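Local coordinates for putative oxidoreductase yhhX (Escherichia coli K-12, PDB 3F4L), which probably acts as an NADP-dependent scyllo-inositol dehydrogenase and belongs to the Gfo/Idh/MocA oxidoreductase family, at residues Arg16-Tyr21 and Val70-Ala75; Asp76-Tyr81 and Val92-Pro97. All blocks are in the same frame, centred on the assembly; numbering follows the deposited sequence.

Interaction 1: residues Arg16-Tyr21 and Val70-Ala75; sequences RYHLPY and VVCTHA
Val70 and Cys72, two residues apart near the C-terminal end of strand 66-71, receive the imidazole of His18 from helix 12-22. The contact is small, with 95 Å² buried over both sides, and all three residues are buried. Val70 comes first: its CG1 lies anti to the backbone N (chi1 -173°), which carries this methyl over a face of the ring, 28° off the normal and 4.3 Å from the centroid of the His18 ring, a CH-pi contact. The methyl sits toward the side of ND1 and CE1, with CG1 of Val70 3.9 Å from CE1 of His18. Beyond the strand end, Cys72 brings its sulfur to the same side of the ring plane but displaced toward NE2 and CD2, where SG is 4.0 Å from NE2 of His18. This sulfur-aromatic approach is oblique, and no hydrogen bond crosses between the segments. The polar atoms of the imidazole are satisfied by other residues: ND1 is hydrogen-bonded to Tyr302 OH and NE2 to Glu95 OE1, which together should fix the ring's rotation. Cys72 also touches Ser13 and Thr14 in the first turn of helix 12-22, while the backbone of Val70 pairs with strand 3-8. Strand 3-8, the turn after it, helix 12-22 and the neighbouring parallel strand 66-71 form the core arrangement of an NAD(P)-binding Rossmann fold.

Interaction 2: residues Asp76-Tyr81 and Val92-Pro97; sequences DSHFEY and VLVEKP
The imidazole of His78 meets residues Val94-Pro97 mainly at its edge, where the carbonyl oxygens of Pro97 and Lys96 lie near its plane; Val94 CG1 and the carbonyl oxygen of Glu95 approach at a slant to the ring. The one hydrogen bond runs from His78 ND1 to Pro97 O, 2.7 Å long with an angle of 159° at the hydrogen. The acceptor is only 13° out of the ring plane, although the donor is tilted from the plane of the carbonyl. Beside it CE1 of His78 comes within 2.9 Å of Glu95 O and 3.4 Å of Lys96 O, so three successive carbonyls gather round this corner of the ring. His78 lies at the start of helix 78-87 of the beta-alpha-beta unit that leads from strand 66-71 to strand 91-94, and Glu95-Lys96-Pro97, with a cis peptide before the proline, matches the EKP motif of this family. Carbon atoms flank the ring on opposite sides of its plane, CG1 of Val94 3.6 Å from ND1 of His78 and CD of Pro97 3.8 Å from CE1 of His78. NE2 is bonded to Thr73 O; since carbonyls only accept, hydrogen on both nitrogens, and hence a positively charged ring, is plausible. An alanine in place of His78 would probably leave the Pro97 and Thr73 carbonyls without their shared partner and open a gap beside Val94.

In the fold
Both interactions lie in the N-terminal Rossmann domain, in series along the chain: interaction 1 closes at Ala75 and interaction 2 opens at Asp76. Their centres are about 11 Å apart, and strands 66-71 and 91-94 are neighbours in the same parallel sheet, joined by the backbone bond from Val71 N to Leu93 O (2.9 Å). The side chains meet too: the His18-Glu95 bond joins the two contacts, and CB of Ala75 is packed on CD of Pro97. Helix 12-22 and helix 78-87 are thus tied to the C-terminal ends of adjacent strands, the edge where Rossmann domains generally bind their dinucleotide.

Interaction 1: residues Arg16-Tyr21 and Val70-Ala75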
loop_
_atom_site.group_PDB
_atom_site.type_symbol
_atom_site.label_atom_id
_atom_site.label_comp_id
_atom_site.label_asym_id
_atom_site.label_seq_id
_atom_site.Cartn_x
_atom_site.Cartn_y
_atom_site.Cartn_z
ATOM N N ARG A 16 -17.022 26.980 9.611
ATOM C CA ARG A 16 -15.656 26.770 9.148
ATOM C C ARG A 16 -15.524 26.368 7.688
ATOM O O ARG A 16 -14.657 26.878 6.973
ATOM C CB ARG A 16 -14.954 25.717 10.010
ATOM C CG ARG A 16 -13.560 25.359 9.506
ATOM C CD ARG A 16 -12.807 24.543 10.538
ATOM N NE ARG A 16 -12.690 25.274 11.798
ATOM C CZ ARG A 16 -12.310 24.731 12.950
ATOM N NH1 ARG A 16 -12.003 23.440 13.012
ATOM N NH2 ARG A 16 -12.238 25.481 14.039
ATOM N N TYR A 17 -16.383 25.465 7.235
ATOM C CA TYR A 17 -16.280 24.999 5.863
ATOM C C TYR A 17 -17.268 25.556 4.850
ATOM O O TYR A 17 -17.116 25.314 3.655
ATOM C CB TYR A 17 -16.320 23.478 5.847
ATOM C CG TYR A 17 -15.196 22.867 6.650
ATOM C CD1 TYR A 17 -13.876 22.941 6.205
ATOM C CD2 TYR A 17 -15.450 22.214 7.855
ATOM C CE1 TYR A 17 -12.837 22.375 6.940
ATOM C CE2 TYR A 17 -14.419 21.646 8.598
ATOM C CZ TYR A 17 -13.117 21.729 8.134
ATOM O OH TYR A 17 -12.094 21.164 8.858
ATOM N N HIS A 18 -18.264 26.302 5.306
ATOM C CA HIS A 18 -19.234 26.879 4.385
ATOM C C HIS A 18 -19.230 28.403 4.346
ATOM O O HIS A 18 -18.925 29.005 3.318
ATOM C CB HIS A 18 -20.641 26.388 4.736
ATOM C CG HIS A 18 -20.846 24.927 4.482
ATOM N ND1 HIS A 18 -21.190 24.428 3.244
ATOM C CD2 HIS A 18 -20.740 23.854 5.303
ATOM C CE1 HIS A 18 -21.292 23.112 3.314
ATOM N NE2 HIS A 18 -21.024 22.736 4.554
ATOM N N LEU A 19 -19.564 29.027 5.470
ATOM C CA LEU A 19 -19.651 30.480 5.531
ATOM C C LEU A 19 -18.428 31.265 5.065
ATOM O O LEU A 19 -18.569 32.257 4.345
ATOM C CB LEU A 19 -20.081 30.906 6.945
ATOM C CG LEU A 19 -21.583 31.199 7.152
ATOM C CD1 LEU A 19 -22.436 30.419 6.158
ATOM C CD2 LEU A 19 -21.993 30.881 8.575
ATOM N N PRO A 20 -17.214 30.832 5.448
ATOM C CA PRO A 20 -16.037 31.588 4.999
ATOM C C PRO A 20 -15.998 31.738 3.479
ATOM O O PRO A 20 -15.561 32.762 2.950
ATOM C CB PRO A 20 -14.864 30.752 5.523
ATOM C CG PRO A 20 -15.427 30.123 6.774
ATOM C CD PRO A 20 -16.822 29.704 6.315
ATOM N N TYR A 21 -16.470 30.711 2.786
ATOM C CA TYR A 21 -16.477 30.686 1.328
ATOM C C TYR A 21 -17.699 31.366 0.713
ATOM O O TYR A 21 -17.594 32.069 -0.297
ATOM C CB TYR A 21 -16.398 29.229 0.856
ATOM C CG TYR A 21 -15.103 28.557 1.236
ATOM C CD1 TYR A 21 -13.936 28.771 0.489
ATOM C CD2 TYR A 21 -15.021 27.754 2.368
ATOM C CE1 TYR A 21 -12.736 28.206 0.860
ATOM C CE2 TYR A 21 -13.815 27.179 2.757
ATOM C CZ TYR A 21 -12.678 27.410 1.999
ATOM O OH TYR A 21 -11.496 26.842 2.384
ATOM N N VAL A 70 -28.880 24.190 2.766
ATOM C CA VAL A 70 -27.686 23.401 3.090
ATOM C C VAL A 70 -27.871 22.725 4.450
ATOM O O VAL A 70 -27.926 23.391 5.469
ATOM C CB VAL A 70 -26.446 24.307 3.116
ATOM C CG1 VAL A 70 -25.169 23.477 3.282
ATOM C CG2 VAL A 70 -26.393 25.121 1.838
ATOM N N VAL A 71 -27.969 21.399 4.452
ATOM C CA VAL A 71 -28.181 20.637 5.677
ATOM C C VAL A 71 -26.859 20.266 6.346
ATOM O O VAL A 71 -26.089 19.464 5.815
ATOM C CB VAL A 71 -28.970 19.363 5.374
ATOM C CG1 VAL A 71 -29.295 18.638 6.662
ATOM C CG2 VAL A 71 -30.242 19.719 4.608
ATOM N N CYS A 72 -26.612 20.863 7.508
ATOM C CA CYS A 72 -25.379 20.647 8.266
ATOM C C CYS A 72 -25.648 20.210 9.695
ATOM O O CYS A 72 -24.835 20.466 10.575
ATOM C CB CYS A 72 -24.569 21.937 8.331
ATOM S SG CYS A 72 -24.325 22.736 6.762
ATOM N N THR A 73 -26.790 19.576 9.930
ATOM C CA THR A 73 -27.143 19.112 11.269
ATOM C C THR A 73 -26.485 17.767 11.546
ATOM O O THR A 73 -25.537 17.368 10.866
ATOM C CB THR A 73 -28.677 18.937 11.431
ATOM O OG1 THR A 73 -29.176 18.056 10.407
ATOM C CG2 THR A 73 -29.389 20.286 11.348
ATOM N N HIS A 74 -27.002 17.075 12.553
ATOM C CA HIS A 74 -26.498 15.767 12.929
ATOM C C HIS A 74 -26.824 14.782 11.813
ATOM O O HIS A 74 -27.921 14.805 11.245
ATOM C CB HIS A 74 -27.158 15.320 14.232
ATOM C CG HIS A 74 -26.619 14.033 14.774
ATOM N ND1 HIS A 74 -26.709 12.840 14.089
ATOM C CD2 HIS A 74 -25.995 13.751 15.943
ATOM C CE1 HIS A 74 -26.161 11.878 14.812
ATOM N NE2 HIS A 74 -25.722 12.405 15.942
ATOM N N ALA A 75 -25.870 13.913 11.505
ATOM C CA ALA A 75 -26.040 12.912 10.456
ATOM C C ALA A 75 -27.426 12.260 10.439
ATOM O O ALA A 75 -28.045 12.120 9.380
ATOM C CB ALA A 75 -24.967 11.833 10.600
#

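Interaction 2: residues Asp76-Tyr81 and Val92-Pro97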
loop_
_atom_site.group_PDB
_atom_site.type_symbol
_atom_site.label_atom_id
_atom_site.label_comp_id
_atom_site.label_asym_id
_atom_site.label_seq_id
_atom_site.Cartn_x
_atom_site.Cartn_y
_atom_site.Cartn_z
ATOM N N ASP A 76 -27.912 11.868 11.613
ATOM C CA ASP A 76 -29.206 11.200 11.724
ATOM C C ASP A 76 -30.418 11.982 11.250
ATOM O O ASP A 76 -31.500 11.411 11.103
ATOM C CB ASP A 76 -29.459 10.761 13.166
ATOM C CG ASP A 76 -28.609 9.582 13.569
ATOM O OD1 ASP A 76 -28.605 8.576 12.826
ATOM O OD2 ASP A 76 -27.950 9.660 14.627
ATOM N N SER A 77 -30.259 13.278 11.016
ATOM C CA SER A 77 -31.393 14.074 10.573
ATOM C C SER A 77 -31.252 14.556 9.135
ATOM O O SER A 77 -32.129 15.251 8.622
ATOM C CB SER A 77 -31.607 15.260 11.525
ATOM O OG SER A 77 -30.492 16.132 11.545
ATOM N N HIS A 78 -30.163 14.166 8.477
ATOM C CA HIS A 78 -29.932 14.580 7.098
ATOM C C HIS A 78 -31.032 14.154 6.137
ATOM O O HIS A 78 -31.513 14.961 5.346
ATOM C CB HIS A 78 -28.586 14.053 6.587
ATOM C CG HIS A 78 -27.401 14.752 7.173
ATOM N ND1 HIS A 78 -26.110 14.509 6.750
ATOM C CD2 HIS A 78 -27.308 15.679 8.156
ATOM C CE1 HIS A 78 -25.275 15.257 7.449
ATOM N NE2 HIS A 78 -25.975 15.976 8.308
ATOM N N PHE A 79 -31.439 12.892 6.191
ATOM C CA PHE A 79 -32.483 12.437 5.281
ATOM C C PHE A 79 -33.775 13.220 5.480
ATOM O O PHE A 79 -34.377 13.705 4.516
ATOM C CB PHE A 79 -32.786 10.953 5.481
ATOM C CG PHE A 79 -33.948 10.472 4.664
ATOM C CD1 PHE A 79 -33.819 10.303 3.291
ATOM C CD2 PHE A 79 -35.190 10.249 5.257
ATOM C CE1 PHE A 79 -34.911 9.923 2.517
ATOM C CE2 PHE A 79 -36.288 9.867 4.490
ATOM C CZ PHE A 79 -36.148 9.704 3.119
ATOM N N GLU A 80 -34.189 13.332 6.738
ATOM C CA GLU A 80 -35.418 14.029 7.091
ATOM C C GLU A 80 -35.438 15.484 6.633
ATOM O O GLU A 80 -36.405 15.925 6.014
ATOM C CB GLU A 80 -35.646 13.951 8.605
ATOM C CG GLU A 80 -37.005 14.458 9.059
ATOM C CD GLU A 80 -38.165 13.700 8.426
ATOM O OE1 GLU A 80 -39.334 14.058 8.700
ATOM O OE2 GLU A 80 -37.908 12.748 7.654
ATOM N N TYR A 81 -34.385 16.234 6.937
ATOM C CA TYR A 81 -34.328 17.630 6.517
ATOM C C TYR A 81 -34.241 17.768 4.992
ATOM O O TYR A 81 -34.872 18.650 4.405
ATOM C CB TYR A 81 -33.137 18.348 7.160
ATOM C CG TYR A 81 -33.359 18.746 8.601
ATOM C CD1 TYR A 81 -34.474 19.500 8.971
ATOM C CD2 TYR A 81 -32.455 18.374 9.596
ATOM C CE1 TYR A 81 -34.682 19.872 10.296
ATOM C CE2 TYR A 81 -32.654 18.744 10.927
ATOM C CZ TYR A 81 -33.767 19.492 11.266
ATOM O OH TYR A 81 -33.969 19.874 12.575
ATOM N N VAL A 92 -31.164 21.103 -2.658
ATOM C CA VAL A 92 -30.515 20.739 -1.405
ATOM C C VAL A 92 -29.060 20.269 -1.504
ATOM O O VAL A 92 -28.714 19.436 -2.355
ATOM C CB VAL A 92 -31.332 19.628 -0.685
ATOM C CG1 VAL A 92 -30.635 19.196 0.594
ATOM C CG2 VAL A 92 -32.739 20.130 -0.371
ATOM N N LEU A 93 -28.228 20.807 -0.612
ATOM C CA LEU A 93 -26.813 20.445 -0.512
ATOM C C LEU A 93 -26.680 19.810 0.875
ATOM O O LEU A 93 -27.002 20.438 1.889
ATOM C CB LEU A 93 -25.926 21.690 -0.640
ATOM C CG LEU A 93 -24.399 21.519 -0.503
ATOM C CD1 LEU A 93 -23.851 20.595 -1.594
ATOM C CD2 LEU A 93 -23.735 22.886 -0.610
ATOM N N VAL A 94 -26.220 18.564 0.928
ATOM C CA VAL A 94 -26.115 17.863 2.201
ATOM C C VAL A 94 -24.697 17.489 2.628
ATOM O O VAL A 94 -23.939 16.915 1.853
ATOM C CB VAL A 94 -26.949 16.564 2.181
ATOM C CG1 VAL A 94 -27.087 16.020 3.596
ATOM C CG2 VAL A 94 -28.319 16.821 1.565
ATOM N N GLU A 95 -24.355 17.801 3.874
ATOM C CA GLU A 95 -23.037 17.466 4.407
ATOM C C GLU A 95 -22.935 15.973 4.706
ATOM O O GLU A 95 -23.950 15.294 4.849
ATOM C CB GLU A 95 -22.763 18.250 5.686
ATOM C CG GLU A 95 -22.100 19.584 5.456
ATOM C CD GLU A 95 -21.493 20.134 6.724
ATOM O OE1 GLU A 95 -20.689 21.089 6.631
ATOM O OE2 GLU A 95 -21.821 19.607 7.811
ATOM N N LYS A 96 -21.706 15.470 4.797
ATOM C CA LYS A 96 -21.464 14.053 5.085
ATOM C C LYS A 96 -22.113 13.651 6.411
ATOM O O LYS A 96 -22.010 14.371 7.398
ATOM C CB LYS A 96 -19.953 13.784 5.148
ATOM C CG LYS A 96 -19.184 14.213 3.894
ATOM C CD LYS A 96 -19.060 15.745 3.748
ATOM C CE LYS A 96 -18.187 16.339 4.860
ATOM N NZ LYS A 96 -17.794 17.760 4.620
ATOM N N PRO A 97 -22.811 12.502 6.449
ATOM C CA PRO A 97 -23.073 11.543 5.372
ATOM C C PRO A 97 -24.361 11.938 4.649
ATOM O O PRO A 97 -25.300 12.415 5.278
ATOM C CB PRO A 97 -23.246 10.209 6.114
ATOM C CG PRO A 97 -23.067 10.547 7.606
ATOM C CD PRO A 97 -23.371 12.002 7.710
#